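Local atomic coordinates of uncharacterized protein (Pyrococcus furiosus, PDB entry 3IDU), a protein that is of unknown function but binds two manganese ions through its CARDB domain, an all-beta module that makes up one part of a longer chain. Residues K24-V29 with A35-H40; R55-G60 with V96-T101; F80-T83 with M89-I92; V102-L105 with N109-A112. All blocks are in the same frame, centred on the assembly; numbering follows the deposited sequence.

Contact 1. Residues K24-V29 with A35-H40; sequences KGPDVV and AEYEVH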
loop_
_atom_site.group_PDB
_atom_site.type_symbol
_atom_site.label_atom_id
_atom_site.label_comp_id
_atom_site.label_asym_id
_atom_site.label_seq_id
_atom_site.Cartn_x
_atom_site.Cartn_y
_atom_site.Cartn_z
ATOM N N LYS A 24 -4.330 -3.965 4.527
ATOM C CA LYS A 24 -5.216 -4.940 5.156
ATOM C C LYS A 24 -4.762 -5.214 6.582
ATOM O O LYS A 24 -3.569 -5.350 6.847
ATOM C CB LYS A 24 -5.244 -6.250 4.362
ATOM C CG LYS A 24 -5.847 -6.114 2.981
ATOM C CD LYS A 24 -6.186 -7.467 2.386
ATOM C CE LYS A 24 -6.778 -7.303 0.996
ATOM N NZ LYS A 24 -7.233 -8.599 0.435
ATOM N N GLY A 25 -5.718 -5.286 7.500
ATOM C CA GLY A 25 -5.388 -5.541 8.890
ATOM C C GLY A 25 -6.533 -5.147 9.803
ATOM O O GLY A 25 -7.582 -4.733 9.319
ATOM N N PRO A 26 -6.365 -5.255 11.131
ATOM C CA PRO A 26 -7.433 -4.893 12.070
ATOM C C PRO A 26 -7.813 -3.417 12.025
ATOM O O PRO A 26 -6.949 -2.539 12.043
ATOM C CB PRO A 26 -6.852 -5.302 13.420
ATOM C CG PRO A 26 -5.387 -5.061 13.232
ATOM C CD PRO A 26 -5.144 -5.651 11.855
ATOM N N ASP A 27 -9.113 -3.155 11.961
ATOM C CA ASP A 27 -9.621 -1.791 11.924
ATOM C C ASP A 27 -9.848 -1.285 13.346
ATOM O O ASP A 27 -10.228 -0.132 13.561
ATOM C CB ASP A 27 -10.924 -1.732 11.120
ATOM C CG ASP A 27 -11.983 -2.686 11.643
ATOM O OD1 ASP A 27 -11.698 -3.898 11.751
ATOM O OD2 ASP A 27 -13.106 -2.227 11.940
ATOM N N VAL A 28 -9.607 -2.164 14.313
ATOM C CA VAL A 28 -9.763 -1.832 15.724
ATOM C C VAL A 28 -8.667 -2.538 16.511
ATOM O O VAL A 28 -8.559 -3.763 16.471
ATOM C CB VAL A 28 -11.134 -2.289 16.260
ATOM C CG1 VAL A 28 -11.271 -1.899 17.722
ATOM C CG2 VAL A 28 -12.250 -1.664 15.438
ATOM N N VAL A 29 -7.853 -1.761 17.218
ATOM C CA VAL A 29 -6.762 -2.320 18.009
ATOM C C VAL A 29 -6.728 -1.734 19.415
ATOM O O VAL A 29 -7.231 -0.635 19.653
ATOM C CB VAL A 29 -5.396 -2.060 17.335
ATOM C CG1 VAL A 29 -5.323 -2.786 16.002
ATOM C CG2 VAL A 29 -5.193 -0.569 17.138
ATOM N N ALA A 35 -0.081 -5.206 16.660
ATOM C CA ALA A 35 -1.010 -5.352 15.546
ATOM C C ALA A 35 -0.215 -5.570 14.261
ATOM O O ALA A 35 0.784 -4.893 14.016
ATOM C CB ALA A 35 -1.888 -4.110 15.425
ATOM N N GLU A 36 -0.662 -6.517 13.443
ATOM C CA GLU A 36 0.022 -6.821 12.193
ATOM C C GLU A 36 -0.801 -6.394 10.981
ATOM O O GLU A 36 -1.963 -6.775 10.842
ATOM C CB GLU A 36 0.324 -8.323 12.118
ATOM C CG GLU A 36 1.176 -8.835 13.277
ATOM C CD GLU A 36 1.427 -10.333 13.219
ATOM O OE1 GLU A 36 2.108 -10.856 14.127
ATOM O OE2 GLU A 36 0.944 -10.987 12.272
ATOM N N TYR A 37 -0.191 -5.594 10.111
ATOM C CA TYR A 37 -0.868 -5.122 8.908
ATOM C C TYR A 37 -0.145 -5.588 7.662
ATOM O O TYR A 37 1.025 -5.957 7.716
ATOM C CB TYR A 37 -0.953 -3.594 8.890
ATOM C CG TYR A 37 -1.883 -3.019 9.930
ATOM C CD1 TYR A 37 -1.463 -2.829 11.246
ATOM C CD2 TYR A 37 -3.197 -2.693 9.604
ATOM C CE1 TYR A 37 -2.336 -2.326 12.214
ATOM C CE2 TYR A 37 -4.075 -2.193 10.559
ATOM C CZ TYR A 37 -3.640 -2.013 11.860
ATOM O OH TYR A 37 -4.515 -1.531 12.806
ATOM N N GLU A 38 -0.849 -5.580 6.537
ATOM C CA GLU A 38 -0.245 -5.991 5.281
ATOM C C GLU A 38 -0.488 -4.944 4.211
ATOM O O GLU A 38 -1.592 -4.414 4.078
ATOM C CB GLU A 38 -0.819 -7.329 4.806
ATOM C CG GLU A 38 -0.729 -8.453 5.824
ATOM C CD GLU A 38 -1.153 -9.788 5.246
ATOM O OE1 GLU A 38 -2.218 -9.844 4.596
ATOM O OE2 GLU A 38 -0.425 -10.783 5.448
ATOM N N VAL A 39 0.559 -4.641 3.456
ATOM C CA VAL A 39 0.450 -3.689 2.368
ATOM C C VAL A 39 0.552 -4.527 1.099
ATOM O O VAL A 39 1.573 -5.163 0.852
ATOM C CB VAL A 39 1.590 -2.651 2.402
ATOM C CG1 VAL A 39 1.465 -1.714 1.210
ATOM C CG2 VAL A 39 1.528 -1.852 3.709
ATOM N N HIS A 40 -0.527 -4.556 0.323
ATOM C CA HIS A 40 -0.562 -5.312 -0.922
ATOM C C HIS A 40 -0.227 -4.378 -2.082
ATOM O O HIS A 40 -1.014 -3.497 -2.420
ATOM C CB HIS A 40 -1.950 -5.927 -1.133
ATOM C CG HIS A 40 -2.293 -6.997 -0.143
ATOM N ND1 HIS A 40 -2.599 -8.287 -0.517
ATOM C CD2 HIS A 40 -2.342 -6.977 1.211
ATOM C CE1 HIS A 40 -2.820 -9.017 0.563
ATOM N NE2 HIS A 40 -2.670 -8.245 1.624
#
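Lys24 and Glu38 form an antiparallel hydrogen-bonded pair, closed by Lys24 N to Glu38 O at 2.8 Å and Glu38 N to Lys24 O at 2.7 Å, after which the segment 24-29 leaves its neighbour 35-40. Beyond the pair, Tyr37 takes over the contact. With its CG anti to the carbonyl carbon (chi1 -69°), its ring reaches along the departing chain, and the hydroxyl donates to Pro26 O over 2.7 Å, in the carbonyl plane. Pro26 CD sits above one face of the same ring, 4.0 Å from its centroid, a CH-pi contact. Gly25 has no side chain, and a CB there would collide with Tyr37 CD2; its absence lets the backbone pass close beside the ring. At the far end, Val29 CG1 approaches Ala35 CB at 3.7 Å and also touches the phenol oxygen. At the near end, Lys24 crosses His40, its CD lying 4.1 Å from the imidazole centroid in an off-centre CH-pi contact, while His40 ND1 bonds to Glu75. A phenylalanine in place of Tyr37 would probably leave Pro26 O without this donor and the departing segment less firmly tied to the strand. The chain pairs with 35-43 through residue 24, then at 28-29 runs parallel to 111-118 in the other sheet, a change of sheet by the first strand that is well known in immunoglobulin-like beta sandwiches.

Contact 2. Residues R55-G60 with V96-T101; sequences RVYING and VDEENT. With MN (manganese (II) ion), chain D.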
loop_
_atom_site.group_PDB
_atom_site.type_symbol
_atom_site.label_atom_id
_atom_site.label_comp_id
_atom_site.label_asym_id
_atom_site.label_seq_id
_atom_site.Cartn_x
_atom_site.Cartn_y
_atom_site.Cartn_z
ATOM N N ARG A 55 5.570 3.528 0.769
ATOM C CA ARG A 55 5.641 4.190 2.056
ATOM C C ARG A 55 4.336 4.039 2.820
ATOM O O ARG A 55 3.250 4.024 2.231
ATOM C CB ARG A 55 5.946 5.687 1.868
ATOM C CG ARG A 55 7.237 6.002 1.100
ATOM C CD ARG A 55 7.444 7.513 0.970
ATOM N NE ARG A 55 8.681 7.897 0.282
ATOM C CZ ARG A 55 8.858 7.877 -1.039
ATOM N NH1 ARG A 55 7.881 7.483 -1.842
ATOM N NH2 ARG A 55 10.012 8.274 -1.561
ATOM N N VAL A 56 4.455 3.903 4.135
ATOM C CA VAL A 56 3.293 3.799 5.007
ATOM C C VAL A 56 3.369 4.970 5.980
ATOM O O VAL A 56 4.420 5.254 6.552
ATOM C CB VAL A 56 3.263 2.456 5.788
ATOM C CG1 VAL A 56 2.304 2.560 6.973
ATOM C CG2 VAL A 56 2.799 1.340 4.866
ATOM N N TYR A 57 2.239 5.650 6.132
ATOM C CA TYR A 57 2.105 6.805 7.007
ATOM C C TYR A 57 1.013 6.527 8.023
ATOM O O TYR A 57 0.037 5.840 7.724
ATOM C CB TYR A 57 1.670 8.038 6.211
ATOM C CG TYR A 57 2.616 8.493 5.129
ATOM C CD1 TYR A 57 3.602 9.439 5.395
ATOM C CD2 TYR A 57 2.508 8.001 3.828
ATOM C CE1 TYR A 57 4.453 9.889 4.399
ATOM C CE2 TYR A 57 3.359 8.446 2.824
ATOM C CZ TYR A 57 4.329 9.390 3.115
ATOM O OH TYR A 57 5.169 9.827 2.118
ATOM N N ILE A 58 1.179 7.076 9.218
ATOM C CA ILE A 58 0.187 6.938 10.273
ATOM C C ILE A 58 -0.111 8.376 10.689
ATOM O O ILE A 58 0.764 9.069 11.202
ATOM C CB ILE A 58 0.745 6.114 11.446
ATOM C CG1 ILE A 58 1.009 4.680 10.967
ATOM C CG2 ILE A 58 -0.232 6.135 12.617
ATOM C CD1 ILE A 58 1.597 3.764 12.018
ATOM N N ASN A 59 -1.347 8.814 10.450
ATOM C CA ASN A 59 -1.766 10.184 10.741
ATOM C C ASN A 59 -0.830 11.206 10.092
ATOM O O ASN A 59 -0.444 12.206 10.703
ATOM C CB ASN A 59 -1.883 10.416 12.254
ATOM C CG ASN A 59 -3.264 10.060 12.787
ATOM O OD1 ASN A 59 -4.140 9.643 12.027
ATOM N ND2 ASN A 59 -3.468 10.229 14.090
ATOM N N GLY A 60 -0.466 10.929 8.841
ATOM C CA GLY A 60 0.385 11.823 8.072
ATOM C C GLY A 60 1.879 11.749 8.298
ATOM O O GLY A 60 2.644 12.322 7.524
ATOM N N VAL A 96 2.602 4.311 -3.315
ATOM C CA VAL A 96 3.595 3.665 -4.154
ATOM C C VAL A 96 3.932 4.667 -5.259
ATOM O O VAL A 96 3.052 5.329 -5.805
ATOM C CB VAL A 96 3.085 2.313 -4.713
ATOM C CG1 VAL A 96 1.828 2.514 -5.544
ATOM C CG2 VAL A 96 4.180 1.651 -5.537
ATOM N N ASP A 97 5.224 4.783 -5.554
ATOM C CA ASP A 97 5.732 5.740 -6.529
ATOM C C ASP A 97 5.178 7.128 -6.252
ATOM O O ASP A 97 4.697 7.812 -7.155
ATOM C CB ASP A 97 5.399 5.354 -7.970
ATOM C CG ASP A 97 6.098 6.259 -8.972
ATOM O OD1 ASP A 97 7.217 6.713 -8.652
ATOM O OD2 ASP A 97 5.556 6.511 -10.069
ATOM N N GLU A 98 5.253 7.548 -4.998
ATOM C CA GLU A 98 4.749 8.855 -4.620
ATOM C C GLU A 98 5.478 9.974 -5.358
ATOM O O GLU A 98 4.895 11.025 -5.620
ATOM C CB GLU A 98 4.887 9.045 -3.112
ATOM C CG GLU A 98 3.907 10.039 -2.541
ATOM C CD GLU A 98 4.080 10.219 -1.050
ATOM O OE1 GLU A 98 4.257 9.202 -0.345
ATOM O OE2 GLU A 98 4.029 11.374 -0.586
ATOM N N GLU A 99 6.751 9.749 -5.693
ATOM C CA GLU A 99 7.555 10.751 -6.405
ATOM C C GLU A 99 7.263 10.717 -7.901
ATOM O O GLU A 99 7.841 11.475 -8.680
ATOM C CB GLU A 99 9.048 10.499 -6.184
ATOM C CG GLU A 99 9.473 9.067 -6.454
ATOM C CD GLU A 99 9.434 8.203 -5.205
ATOM O OE1 GLU A 99 10.292 8.414 -4.319
ATOM O OE2 GLU A 99 8.549 7.324 -5.105
ATOM N N ASN A 100 6.345 9.832 -8.276
ATOM C CA ASN A 100 5.930 9.628 -9.653
ATOM C C ASN A 100 7.076 9.622 -10.653
ATOM O O ASN A 100 7.195 10.501 -11.512
ATOM C CB ASN A 100 4.878 10.656 -10.060
ATOM C CG ASN A 100 4.282 10.356 -11.422
ATOM O OD1 ASN A 100 4.134 9.181 -11.814
ATOM N ND2 ASN A 100 3.923 11.407 -12.150
ATOM N N THR A 101 7.919 8.606 -10.528
ATOM C CA THR A 101 9.055 8.438 -11.421
ATOM C C THR A 101 8.756 7.300 -12.398
ATOM O O THR A 101 9.585 6.956 -13.240
ATOM C CB THR A 101 10.341 8.126 -10.624
ATOM O OG1 THR A 101 10.114 7.007 -9.760
ATOM C CG2 THR A 101 10.747 9.332 -9.781
HETATM MN MN MN D . 3.675 6.748 -11.303
HETATM O O HOH W 1 5.713 6.064 -2.379
HETATM O O HOH W 2 3.082 7.753 -9.283
#
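Arg55 leaves strand 49-58 with its CB directed at the turn 97-100 and meets two consecutive acids there, Glu98 and Glu99. Its side chain also touches Leu62 and Thr95; along its length, CD passes 3.8 Å from Glu98 OE1. The chain is extended from CG to NE, which carries the guanidinium out to the turn. There NH1 lies 3.6 Å from Glu98 CB, makes a weak bond to Glu99 OE2 at 3.3 Å, and weakly reaches a water that also accepts from Glu98 N. NH2 gives the stronger half of the salt bridge, 2.8 Å to Glu99 OE1, almost straight at 173° and within the guanidinium plane. A leucine in place of Arg55 would probably cost the Glu99 carboxylate this charge partner and leave it freer to turn. Alongside, Tyr57 OH donates to the syn lone pair of Glu98 OE1 at 2.7 Å, an oxygen also bonded to Thr95. Glu98 and Glu99 are the middle residues of a type I turn whose ends bind manganese, Asp97 OD2 at 2.3 Å and Asn100 OD1 at 2.5 Å. The strand thus holds the metal-binding loop by charge and hydrogen bonds, using carboxylates that are not themselves ligands of the ion.

Contact 3. Residues F80-T83 with M89-I92; sequences FNWT and MYRI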
loop_
_atom_site.group_PDB
_atom_site.type_symbol
_atom_site.label_atom_id
_atom_site.label_comp_id
_atom_site.label_asym_id
_atom_site.label_seq_id
_atom_site.Cartn_x
_atom_site.Cartn_y
_atom_site.Cartn_z
ATOM N N PHE A 80 4.151 -5.024 8.283
ATOM C CA PHE A 80 4.691 -4.126 9.291
ATOM C C PHE A 80 3.850 -4.262 10.548
ATOM O O PHE A 80 2.624 -4.397 10.479
ATOM C CB PHE A 80 4.705 -2.666 8.803
ATOM C CG PHE A 80 3.341 -2.043 8.661
ATOM C CD1 PHE A 80 2.636 -2.144 7.464
ATOM C CD2 PHE A 80 2.768 -1.341 9.722
ATOM C CE1 PHE A 80 1.380 -1.551 7.323
ATOM C CE2 PHE A 80 1.513 -0.746 9.593
ATOM C CZ PHE A 80 0.817 -0.850 8.391
ATOM N N ASN A 81 4.514 -4.258 11.697
ATOM C CA ASN A 81 3.811 -4.368 12.966
ATOM C C ASN A 81 3.661 -2.983 13.566
ATOM O O ASN A 81 4.487 -2.101 13.333
ATOM C CB ASN A 81 4.579 -5.265 13.940
ATOM C CG ASN A 81 4.841 -6.651 13.378
ATOM O OD1 ASN A 81 4.001 -7.223 12.676
ATOM N ND2 ASN A 81 6.006 -7.206 13.698
ATOM N N TRP A 82 2.597 -2.794 14.334
ATOM C CA TRP A 82 2.345 -1.515 14.974
ATOM C C TRP A 82 1.727 -1.703 16.351
ATOM O O TRP A 82 0.656 -2.298 16.491
ATOM C CB TRP A 82 1.423 -0.658 14.108
ATOM C CG TRP A 82 1.082 0.667 14.726
ATOM C CD1 TRP A 82 1.938 1.520 15.367
ATOM C CD2 TRP A 82 -0.194 1.315 14.715
ATOM N NE1 TRP A 82 1.272 2.659 15.754
ATOM C CE2 TRP A 82 -0.039 2.560 15.367
ATOM C CE3 TRP A 82 -1.457 0.964 14.220
ATOM C CZ2 TRP A 82 -1.097 3.457 15.533
ATOM C CZ3 TRP A 82 -2.511 1.857 14.382
ATOM C CH2 TRP A 82 -2.322 3.091 15.035
ATOM N N THR A 83 2.414 -1.188 17.364
ATOM C CA THR A 83 1.945 -1.276 18.737
ATOM C C THR A 83 1.609 0.131 19.217
ATOM O O THR A 83 2.487 0.858 19.687
ATOM C CB THR A 83 3.027 -1.873 19.657
ATOM O OG1 THR A 83 3.503 -3.105 19.099
ATOM C CG2 THR A 83 2.452 -2.143 21.040
HETATM N N MSE A 89 -8.693 7.787 16.886
HETATM C CA MSE A 89 -8.931 7.386 15.503
HETATM C C MSE A 89 -7.718 7.741 14.649
HETATM O O MSE A 89 -7.417 8.915 14.438
HETATM C CB MSE A 89 -10.169 8.097 14.951
HETATM C CG MSE A 89 -10.503 7.734 13.512
HETATM SE SE MSE A 89 -11.005 5.873 13.311
HETATM C CE MSE A 89 -12.930 6.095 13.309
ATOM N N TYR A 90 -7.031 6.715 14.155
ATOM C CA TYR A 90 -5.840 6.903 13.338
ATOM C C TYR A 90 -6.088 6.563 11.871
ATOM O O TYR A 90 -6.848 5.648 11.556
ATOM C CB TYR A 90 -4.704 6.031 13.880
ATOM C CG TYR A 90 -4.242 6.406 15.271
ATOM C CD1 TYR A 90 -3.132 7.228 15.461
ATOM C CD2 TYR A 90 -4.917 5.943 16.400
ATOM C CE1 TYR A 90 -2.703 7.580 16.739
ATOM C CE2 TYR A 90 -4.499 6.288 17.684
ATOM C CZ TYR A 90 -3.392 7.105 17.846
ATOM O OH TYR A 90 -2.973 7.446 19.114
ATOM N N ARG A 91 -5.442 7.308 10.978
ATOM C CA ARG A 91 -5.571 7.081 9.541
ATOM C C ARG A 91 -4.250 6.565 8.980
ATOM O O ARG A 91 -3.220 7.230 9.078
ATOM C CB ARG A 91 -5.960 8.380 8.828
ATOM C CG ARG A 91 -5.969 8.271 7.303
ATOM C CD ARG A 91 -6.421 9.570 6.629
ATOM N NE ARG A 91 -7.801 9.925 6.958
ATOM C CZ ARG A 91 -8.170 10.646 8.015
ATOM N NH1 ARG A 91 -7.257 11.104 8.862
ATOM N NH2 ARG A 91 -9.453 10.913 8.224
ATOM N N ILE A 92 -4.279 5.365 8.412
ATOM C CA ILE A 92 -3.078 4.778 7.827
ATOM C C ILE A 92 -3.124 5.020 6.322
ATOM O O ILE A 92 -4.140 4.767 5.678
ATOM C CB ILE A 92 -2.996 3.240 8.066
ATOM C CG1 ILE A 92 -2.836 2.931 9.560
ATOM C CG2 ILE A 92 -1.777 2.662 7.349
ATOM C CD1 ILE A 92 -3.970 3.403 10.427
#
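Trp82 and Tyr90 meet edge to face: the six-membered ring of the indole drives its rim at the flat of the phenol, with centroids 5.5 Å apart and planes at 77°. The leading atom is Trp82 CH2, which comes within 3.8 Å of Tyr90 CG; this places the indole edge over the root of the tyrosine ring, near CB, and not over its hydroxyl end. Trp82 is able to reach so far because its CG lies anti to the backbone N (chi1 178°), which holds the indole out from its strand. A looser inner layer lies beneath the pair. Trp82 CZ3 is 4.5 Å from Ile92 CD1, and the same isoleucine offers CG2 to Phe80 CZ, also at 4.5 Å.

The backbones stand well apart, the strand axes of 80-82 and 89-92 approaching to 12.7 Å, so only side chains bridge the interval. What sets these groups lies in the flanking strands. The Phe80 ring meets that of Tyr37 with the planes nearly parallel, and rests on Val39 and Val56, Trp82 leans on Ile58 and Val118, and Ile92 packs on Val56 and Val116. Backbone bonds from Trp82 to Ala35 and from Tyr90 to Val116 fix the strands within their respective sheets, and Tyr90 OH adds a weak bond to Gln86 O. No hydrogen bond crosses between the two segments. The facing sheets of the beta sandwich are therefore joined here by aromatic and aliphatic contact alone, with the polar end of the tyrosine turned to a neighbouring loop.

Contact 4. Residues V102-L105 with N109-A112; sequences VVEL and NNVA. With MN (manganese (II) ion), chain C; MN (manganese (II) ion), chain D.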
loop_
_atom_site.group_PDB
_atom_site.type_symbol
_atom_site.label_atom_id
_atom_site.label_comp_id
_atom_site.label_asym_id
_atom_site.label_seq_id
_atom_site.Cartn_x
_atom_site.Cartn_y
_atom_site.Cartn_z
ATOM N N VAL A 102 7.560 6.725 -12.284
ATOM C CA VAL A 102 7.138 5.631 -13.156
ATOM C C VAL A 102 5.862 6.008 -13.906
ATOM O O VAL A 102 4.845 6.286 -13.282
ATOM C CB VAL A 102 6.854 4.340 -12.347
ATOM C CG1 VAL A 102 6.481 3.207 -13.288
ATOM C CG2 VAL A 102 8.071 3.964 -11.513
ATOM N N VAL A 103 5.922 6.037 -15.237
ATOM C CA VAL A 103 4.739 6.362 -16.039
ATOM C C VAL A 103 3.839 5.140 -16.037
ATOM O O VAL A 103 4.250 4.070 -16.469
ATOM C CB VAL A 103 5.122 6.722 -17.491
ATOM C CG1 VAL A 103 3.858 6.907 -18.343
ATOM C CG2 VAL A 103 5.936 8.013 -17.494
ATOM N N GLU A 104 2.611 5.301 -15.547
ATOM C CA GLU A 104 1.668 4.189 -15.463
ATOM C C GLU A 104 0.356 4.470 -16.170
ATOM O O GLU A 104 0.084 5.587 -16.615
ATOM C CB GLU A 104 1.315 3.887 -14.007
ATOM C CG GLU A 104 2.475 3.750 -13.043
ATOM C CD GLU A 104 2.040 4.030 -11.614
ATOM O OE1 GLU A 104 1.017 3.466 -11.181
ATOM O OE2 GLU A 104 2.714 4.815 -10.923
ATOM N N LEU A 105 -0.470 3.434 -16.224
ATOM C CA LEU A 105 -1.792 3.527 -16.826
ATOM C C LEU A 105 -2.678 4.417 -15.955
ATOM O O LEU A 105 -3.636 5.016 -16.441
ATOM C CB LEU A 105 -2.427 2.139 -16.911
ATOM C CG LEU A 105 -1.669 1.062 -17.684
ATOM C CD1 LEU A 105 -2.318 -0.289 -17.426
ATOM C CD2 LEU A 105 -1.677 1.391 -19.171
ATOM N N ASN A 109 -4.396 5.697 -8.499
ATOM C CA ASN A 109 -4.732 4.518 -7.704
ATOM C C ASN A 109 -3.474 4.084 -6.954
ATOM O O ASN A 109 -3.309 2.916 -6.591
ATOM C CB ASN A 109 -5.242 3.377 -8.600
ATOM C CG ASN A 109 -4.222 2.935 -9.640
ATOM O OD1 ASN A 109 -3.186 3.570 -9.818
ATOM N ND2 ASN A 109 -4.523 1.843 -10.342
ATOM N N ASN A 110 -2.597 5.053 -6.711
ATOM C CA ASN A 110 -1.330 4.808 -6.032
ATOM C C ASN A 110 -1.373 5.128 -4.546
ATOM O O ASN A 110 -0.340 5.100 -3.880
ATOM C CB ASN A 110 -0.224 5.631 -6.696
ATOM C CG ASN A 110 0.145 5.113 -8.067
ATOM O OD1 ASN A 110 -0.721 4.849 -8.897
ATOM N ND2 ASN A 110 1.439 4.974 -8.317
ATOM N N VAL A 111 -2.556 5.428 -4.019
ATOM C CA VAL A 111 -2.684 5.757 -2.603
ATOM C C VAL A 111 -3.808 4.978 -1.928
ATOM O O VAL A 111 -4.921 4.899 -2.453
ATOM C CB VAL A 111 -2.952 7.265 -2.411
ATOM C CG1 VAL A 111 -3.097 7.583 -0.931
ATOM C CG2 VAL A 111 -1.820 8.079 -3.020
ATOM N N ALA A 112 -3.504 4.410 -0.764
ATOM C CA ALA A 112 -4.470 3.650 0.018
ATOM C C ALA A 112 -4.746 4.381 1.329
ATOM O O ALA A 112 -3.869 5.054 1.882
ATOM C CB ALA A 112 -3.933 2.250 0.306
HETATM MN MN MN C . -1.111 3.342 -10.461
HETATM MN MN MN D . 3.675 6.748 -11.303
HETATM O O HOH W 2 3.082 7.753 -9.283
#
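Glu104 and Asn110 reach for each other from opposite directions, each with CG anti to its carbonyl carbon (chi1 -49° and -71°), and the glutamate runs on extended so that its carboxylate arrives between two metal ions. The result is a binuclear manganese site with a bridging carboxylate, built at the end of the beta sandwich, mainly from the loop between strands 88-96 and 111-118. Each oxygen of Glu104 serves a different ion. OE1 lies 2.2 Å from the manganese of chain C, and OE2 is equally close to the manganese of chain D, leaving the two manganese ions 5.9 Å apart.

On the chain C ion, Asn109 OD1 and Asn110 OD1 both bind at 2.2 Å, so two neighbouring amides present their oxygens to one metal. Asp18 OD1 and the carbonyls of Leu19 and Asn106 bring its ligands to six, all from the protein. The chain D ion takes Val102 O at 2.4 Å and a water, with Asp97, Asn100 and Glu107 completing its shell. Short approaches between oxygens, such as Glu104 OE1 to Asn110 OD1 at 3.2 Å, are those of atoms sharing an ion, whose positive charge probably offsets their repulsion.

The amide of Asn110 does double duty. While its oxygen binds metal, its nitrogen holds the bridging carboxylate and also bonds to Val96 O, a second-shell tie that fixes how the amide is turned. Asn110 ND2 donates to the syn lone pair of Glu104 OE2 at 2.9 Å, with a weaker bond to OE1.

Overall arrangement
From the N terminus, contact 1 comes first and closes a short loop, tying the first strand to 35-43 as the chain changes sheet. Contact 2 then opens on strand 49-58 and closes only at the loop after 88-96; contact 3 is nested inside that span and joins the facing sheets across their interior. Contact 4 follows in series, closing the last loop before strand 111-118. Contacts 1 and 3, with centres about 8 Å apart, meet through the neighbouring strands 35-43 and 75-82. Contacts 2 and 4 share a manganese ion and a water; contact 4 lies across the chain's centre from contacts 1 and 3. No two contacts cross.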